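Local coordinates for protein extracellular subtilisin-like serine proteinase (Vibrio sp. PA-44, PDB 1S2N) that probably cleaves peptide bonds as a secreted, calcium-binding serine endopeptidase of the subtilisin family, this chain being its catalytic domain, at residues F29-Y34 with K87-V92; G247-R252 with K267-L272. All blocks are in the same frame, centred on the assembly; numbering follows the deposited sequence. Where two conformers were deposited one is given.

Contact 1: residues F29-Y34 with K87-V92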
loop_
_atom_site.group_PDB
_atom_site.type_symbol
_atom_site.label_atom_id
_atom_site.label_comp_id
_atom_site.label_asym_id
_atom_site.label_seq_id
_atom_site.Cartn_x
_atom_site.Cartn_y
_atom_site.Cartn_z
ATOM N N PHE A 29 -12.615 -9.424 2.419
ATOM C CA PHE A 29 -13.884 -9.576 1.707
ATOM C C PHE A 29 -14.824 -8.437 2.095
ATOM O O PHE A 29 -14.984 -8.136 3.276
ATOM C CB PHE A 29 -14.532 -10.917 2.053
ATOM C CG PHE A 29 -15.839 -11.167 1.346
ATOM C CD1 PHE A 29 -15.857 -11.603 0.028
ATOM C CD2 PHE A 29 -17.043 -10.965 1.998
ATOM C CE1 PHE A 29 -17.056 -11.840 -0.630
ATOM C CE2 PHE A 29 -18.244 -11.195 1.351
ATOM C CZ PHE A 29 -18.252 -11.635 0.033
ATOM N N GLY A 30 -15.422 -7.800 1.095
ATOM C CA GLY A 30 -16.377 -6.730 1.313
ATOM C C GLY A 30 -15.733 -5.353 1.317
ATOM O O GLY A 30 -16.429 -4.355 1.539
ATOM N N VAL A 31 -14.422 -5.284 1.082
ATOM C CA VAL A 31 -13.753 -3.993 0.956
ATOM C C VAL A 31 -13.130 -3.858 -0.426
ATOM O O VAL A 31 -12.958 -4.837 -1.134
ATOM C CB VAL A 31 -12.743 -3.686 2.138
ATOM C CG1 VAL A 31 -12.751 -4.788 3.202
ATOM C CG2 VAL A 31 -11.339 -3.396 1.662
ATOM N N THR A 32 -12.834 -2.621 -0.806
ATOM C CA THR A 32 -12.313 -2.319 -2.125
ATOM C C THR A 32 -11.061 -1.461 -1.993
ATOM O O THR A 32 -11.083 -0.408 -1.336
ATOM C CB THR A 32 -13.388 -1.588 -2.947
ATOM O OG1 THR A 32 -14.573 -2.401 -3.032
ATOM C CG2 THR A 32 -12.954 -1.418 -4.388
ATOM N N ALA A 33 -9.966 -1.935 -2.588
ATOM C CA ALA A 33 -8.730 -1.166 -2.661
ATOM C C ALA A 33 -8.652 -0.453 -4.005
ATOM O O ALA A 33 -8.658 -1.102 -5.047
ATOM C CB ALA A 33 -7.520 -2.073 -2.468
ATOM N N TYR A 34 -8.600 0.877 -3.969
ATOM C CA TYR A 34 -8.374 1.684 -5.164
ATOM C C TYR A 34 -6.883 1.896 -5.359
ATOM O O TYR A 34 -6.231 2.553 -4.553
ATOM C CB TYR A 34 -9.113 3.022 -5.057
ATOM C CG TYR A 34 -10.610 2.831 -4.983
ATOM C CD1 TYR A 34 -11.387 2.816 -6.137
ATOM C CD2 TYR A 34 -11.244 2.616 -3.762
ATOM C CE1 TYR A 34 -12.769 2.620 -6.077
ATOM C CE2 TYR A 34 -12.617 2.410 -3.688
ATOM C CZ TYR A 34 -13.374 2.411 -4.851
ATOM O OH TYR A 34 -14.736 2.216 -4.781
ATOM N N LYS A 87 -6.566 -11.695 0.508
ATOM C CA LYS A 87 -6.741 -12.591 -0.647
ATOM C C LYS A 87 -8.155 -12.677 -1.246
ATOM O O LYS A 87 -8.370 -13.419 -2.203
ATOM C CB LYS A 87 -6.237 -13.997 -0.279
ATOM C CG LYS A 87 -4.731 -14.043 -0.057
ATOM C CD LYS A 87 -4.266 -15.319 0.636
ATOM C CE LYS A 87 -2.751 -15.311 0.891
ATOM N NZ LYS A 87 -1.967 -14.617 -0.172
ATOM N N ASN A 88 -9.112 -11.927 -0.693
ATOM C CA ASN A 88 -10.437 -11.760 -1.311
ATOM C C ASN A 88 -10.930 -10.311 -1.375
ATOM O O ASN A 88 -12.127 -10.054 -1.493
ATOM C CB ASN A 88 -11.462 -12.643 -0.617
ATOM C CG ASN A 88 -11.590 -13.974 -1.272
ATOM O OD1 ASN A 88 -10.985 -14.957 -0.823
ATOM N ND2 ASN A 88 -12.355 -14.027 -2.363
ATOM N N VAL A 89 -9.994 -9.374 -1.332
ATOM C CA VAL A 89 -10.299 -7.962 -1.531
ATOM C C VAL A 89 -10.741 -7.714 -2.973
ATOM O O VAL A 89 -10.436 -8.502 -3.874
ATOM C CB VAL A 89 -9.064 -7.074 -1.173
ATOM C CG1 VAL A 89 -9.091 -5.731 -1.844
ATOM C CG2 VAL A 89 -9.034 -6.843 0.298
ATOM N N ASN A 90 -11.487 -6.631 -3.159
ATOM C CA ASN A 90 -11.780 -6.087 -4.475
ATOM C C ASN A 90 -10.751 -5.033 -4.858
ATOM O O ASN A 90 -10.371 -4.199 -4.041
ATOM C CB ASN A 90 -13.178 -5.475 -4.498
ATOM C CG ASN A 90 -14.248 -6.491 -4.199
ATOM O OD1 ASN A 90 -14.366 -7.494 -4.900
ATOM N ND2 ASN A 90 -15.020 -6.257 -3.128
ATOM N N ILE A 91 -10.304 -5.094 -6.108
ATOM C CA ILE A 91 -9.336 -4.158 -6.664
ATOM C C ILE A 91 -10.019 -3.313 -7.734
ATOM O O ILE A 91 -10.746 -3.842 -8.565
ATOM C CB ILE A 91 -8.149 -4.927 -7.282
ATOM C CG1 ILE A 91 -7.468 -5.807 -6.224
ATOM C CG2 ILE A 91 -7.146 -3.954 -7.940
ATOM C CD1 ILE A 91 -6.680 -5.033 -5.168
ATOM N N VAL A 92 -9.787 -2.003 -7.696
ATOM C CA VAL A 92 -10.275 -1.087 -8.721
ATOM C C VAL A 92 -9.074 -0.295 -9.208
ATOM O O VAL A 92 -8.462 0.441 -8.438
ATOM C CB VAL A 92 -11.381 -0.133 -8.185
ATOM C CG1 VAL A 92 -11.673 0.976 -9.175
ATOM C CG2 VAL A 92 -12.659 -0.908 -7.892
HETATM O O HOH W 1 -15.906 -8.750 -1.697
#
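Asn90 reaches across to the backbone of Val31 and the side chain of Thr32. Its CB lies 3.4 Å from Val31 O and 3.7 Å from Thr32 OG1. CG stands beside the backbone N (chi1 -61°), which turns the amide back toward the carbonyl that Asn90 N already uses. Asn90 CG is 3.7 Å from Val31 O. At the tip, Asn90 ND2 makes a weak hydrogen bond to Val31 O, 3.2 Å long and bent to 128° at the hydrogen. ND2 also donates to a water, which accepts from Gly30 N as well and so joins the two segments. Asn90 N donates a hydrogen bond to Val31 O. Ala33 N then donates to Asn90 O at 2.7 Å, and Val92 N to Ala33 O. These are the bonds of two parallel strands, 32-37 and 90-95, in the central sheet of the subtilase fold. On the other flank of 32-37, Thr32 and Tyr34 bond to strand 123-127. The face with Thr32, Tyr34 and Val92 packs partly on helix 105-118. There Val92 CG1 lies 3.6 Å from Tyr34 CD1, and Val92 CG2 meets Thr32 CG2. Thr32 CG2 also sits over one face of the Tyr34 ring, toward its rim. On the reverse face, Ala33 CB touches Ile91 CD1 at 4.1 Å, and both residues pack on helix 70-79.

Contact 2: residues G247-R252 with K267-L272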
loop_
_atom_site.group_PDB
_atom_site.type_symbol
_atom_site.label_atom_id
_atom_site.label_comp_id
_atom_site.label_asym_id
_atom_site.label_seq_id
_atom_site.Cartn_x
_atom_site.Cartn_y
_atom_site.Cartn_z
ATOM N N GLY A 247 -4.822 4.942 13.643
ATOM C CA GLY A 247 -4.564 4.605 15.025
ATOM C C GLY A 247 -4.346 3.120 15.211
ATOM O O GLY A 247 -3.443 2.716 15.939
ATOM N N LEU A 248 -5.159 2.315 14.540
ATOM C CA LEU A 248 -5.128 0.864 14.710
ATOM C C LEU A 248 -3.882 0.255 14.061
ATOM O O LEU A 248 -3.296 -0.686 14.597
ATOM C CB LEU A 248 -6.407 0.232 14.148
ATOM C CG LEU A 248 -6.855 -1.110 14.727
ATOM C CD1 LEU A 248 -7.111 -1.027 16.239
ATOM C CD2 LEU A 248 -8.096 -1.618 13.989
ATOM N N LEU A 249 -3.467 0.809 12.927
ATOM C CA LEU A 249 -2.201 0.436 12.292
ATOM C C LEU A 249 -0.996 0.778 13.186
ATOM O O LEU A 249 0.011 0.072 13.182
ATOM C CB LEU A 249 -2.038 1.166 10.952
ATOM C CG LEU A 249 -2.881 0.729 9.756
ATOM C CD1 LEU A 249 -2.752 1.754 8.659
ATOM C CD2 LEU A 249 -2.451 -0.641 9.240
ATOM N N ASN A 250 -1.117 1.862 13.948
ATOM C CA ASN A 250 -0.049 2.344 14.822
ATOM C C ASN A 250 0.095 1.508 16.093
ATOM O O ASN A 250 1.212 1.168 16.497
ATOM C CB ASN A 250 -0.282 3.810 15.203
ATOM C CG ASN A 250 0.409 4.767 14.269
ATOM O OD1 ASN A 250 -0.212 5.340 13.386
ATOM N ND2 ASN A 250 1.706 4.948 14.463
ATOM N N SER A 251 -1.036 1.180 16.711
ATOM C CA SER A 251 -1.059 0.497 18.006
ATOM C C SER A 251 -0.934 -1.023 17.894
ATOM O O SER A 251 -0.572 -1.688 18.866
ATOM C CB SER A 251 -2.343 0.839 18.776
ATOM O OG SER A 251 -3.506 0.479 18.047
ATOM N N ARG A 252 -1.253 -1.571 16.726
ATOM C CA ARG A 252 -1.061 -2.998 16.477
ATOM C C ARG A 252 0.339 -3.288 15.931
ATOM O O ARG A 252 0.749 -4.440 15.915
ATOM C CB ARG A 252 -2.104 -3.530 15.487
ATOM C CG ARG A 252 -3.543 -3.358 15.941
ATOM C CD ARG A 252 -4.337 -4.632 16.031
ATOM N NE ARG A 252 -5.170 -4.810 14.853
ATOM C CZ ARG A 252 -6.494 -4.937 14.857
ATOM N NH1 ARG A 252 -7.201 -4.911 15.980
ATOM N NH2 ARG A 252 -7.121 -5.100 13.708
ATOM N N LYS A 267 8.109 1.400 13.995
ATOM C CA LYS A 267 6.904 0.604 13.925
ATOM C C LYS A 267 6.922 -0.203 12.635
ATOM O O LYS A 267 7.235 0.320 11.571
ATOM C CB LYS A 267 5.682 1.515 13.978
ATOM C CG LYS A 267 5.643 2.368 15.232
ATOM C CD LYS A 267 4.230 2.678 15.713
ATOM C CE LYS A 267 4.207 3.022 17.214
ATOM N NZ LYS A 267 3.276 2.132 17.974
ATOM N N LEU A 268 6.597 -1.487 12.742
ATOM C CA LEU A 268 6.586 -2.379 11.595
ATOM C C LEU A 268 5.181 -2.919 11.404
ATOM O O LEU A 268 4.518 -3.285 12.365
ATOM C CB LEU A 268 7.587 -3.512 11.811
ATOM C CG LEU A 268 7.762 -4.558 10.707
ATOM C CD1 LEU A 268 8.263 -3.942 9.399
ATOM C CD2 LEU A 268 8.711 -5.640 11.188
ATOM N N LEU A 269 4.728 -2.958 10.156
ATOM C CA LEU A 269 3.395 -3.459 9.808
ATOM C C LEU A 269 3.127 -4.802 10.484
ATOM O O LEU A 269 3.960 -5.705 10.416
ATOM C CB LEU A 269 3.291 -3.636 8.296
ATOM C CG LEU A 269 1.991 -3.352 7.546
ATOM C CD1 LEU A 269 1.800 -4.428 6.490
ATOM C CD2 LEU A 269 0.757 -3.236 8.426
ATOM N N TYR A 270 1.986 -4.900 11.161
ATOM C CA TYR A 270 1.516 -6.144 11.765
ATOM C C TYR A 270 0.057 -6.329 11.368
ATOM O O TYR A 270 -0.747 -5.409 11.494
ATOM C CB TYR A 270 1.659 -6.099 13.291
ATOM C CG TYR A 270 1.349 -7.405 13.999
ATOM C CD1 TYR A 270 2.178 -8.513 13.853
ATOM C CD2 TYR A 270 0.236 -7.524 14.825
ATOM C CE1 TYR A 270 1.902 -9.711 14.502
ATOM C CE2 TYR A 270 -0.052 -8.716 15.481
ATOM C CZ TYR A 270 0.781 -9.806 15.315
ATOM O OH TYR A 270 0.493 -10.986 15.964
ATOM N N SER A 271 -0.283 -7.530 10.917
ATOM C CA SER A 271 -1.525 -7.768 10.195
ATOM C C SER A 271 -2.644 -8.376 11.046
ATOM O O SER A 271 -3.780 -8.458 10.595
ATOM C CB SER A 271 -1.240 -8.676 8.994
ATOM O OG SER A 271 -1.046 -10.020 9.409
ATOM N N LEU A 272 -2.325 -8.794 12.269
ATOM C CA LEU A 272 -3.271 -9.515 13.117
ATOM C C LEU A 272 -3.749 -8.616 14.244
ATOM O O LEU A 272 -3.131 -7.592 14.527
ATOM C CB LEU A 272 -2.623 -10.783 13.677
ATOM C CG LEU A 272 -2.463 -11.923 12.664
ATOM C CD1 LEU A 272 -1.232 -11.743 11.845
ATOM C CD2 LEU A 272 -2.405 -13.269 13.354
HETATM O O HOH W 2 -0.048 -2.517 12.195
#
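The Tyr270 ring meets the end of the 247-252 segment through the carbonyl of Arg252. Arg252 O stands oblique to the ring, 3.3 Å from Tyr270 CD2 and 3.2 Å from Tyr270 CB. CG of Tyr270 is anti to the backbone N (chi1 -173°), which leaves CD2 beside this oxygen. Leu272 N lies over one face of the ring, offset toward the rim. Arg14 makes a cation-pi contact with the same ring and donates through NH1 to Arg252 O, while the phenol OH bonds to Asp274. The second flat group is the Arg252 guanidinium. Leu248 CD2 rests on one of its faces, toward the rim. Leu272 O approaches obliquely, 3.5 Å from Arg252 NE, but the angle is too poor for a hydrogen bond. The charge is paired with Glu236 through NH2, and Tyr233 adds a cation-pi contact. In this subtilase domain, helix 242-252 is followed by a small two-stranded antiparallel sheet, 254-255 with 267-268. The chain leaving that sheet passes back beside the helix. Lys267 reaches from strand 267-268 to the helix. Its chain bends at chi2 and chi4, and Lys267 NZ donates to Asn250 O at 2.7 Å. The ammonium sits above the carbonyl plane, 40° out of it. Leu249 CD2 meets Leu269 CD2 at 4.2 Å. Both leucines pack on helix 219-236, and Lys267 NZ has a second partner in a salt bridge with Glu255. A water accepts from Tyr270 N and donates to Leu249 O, linking the two backbones.

Overall arrangement
Contact 1 closes before contact 2 opens along the chain. Their centres are about 20 Å apart, and the nearest atoms are about 10 Å apart, so they do not touch. Contact 1 belongs to the seven-stranded parallel sheet. Contact 2 joins the last helix of the chain, 242-252, to the chain leaving a separate two-stranded sheet. Helix 219-236 packs against residues of both contacts, and Ser220 near its start is the predicted nucleophile of the charge relay system. Strand 32-37 of contact 1 ends at Asp37, another predicted member. Contact 2 lies nearer calcium-binding residues, with the Leu272 side chain about 3 Å from that of Asp12.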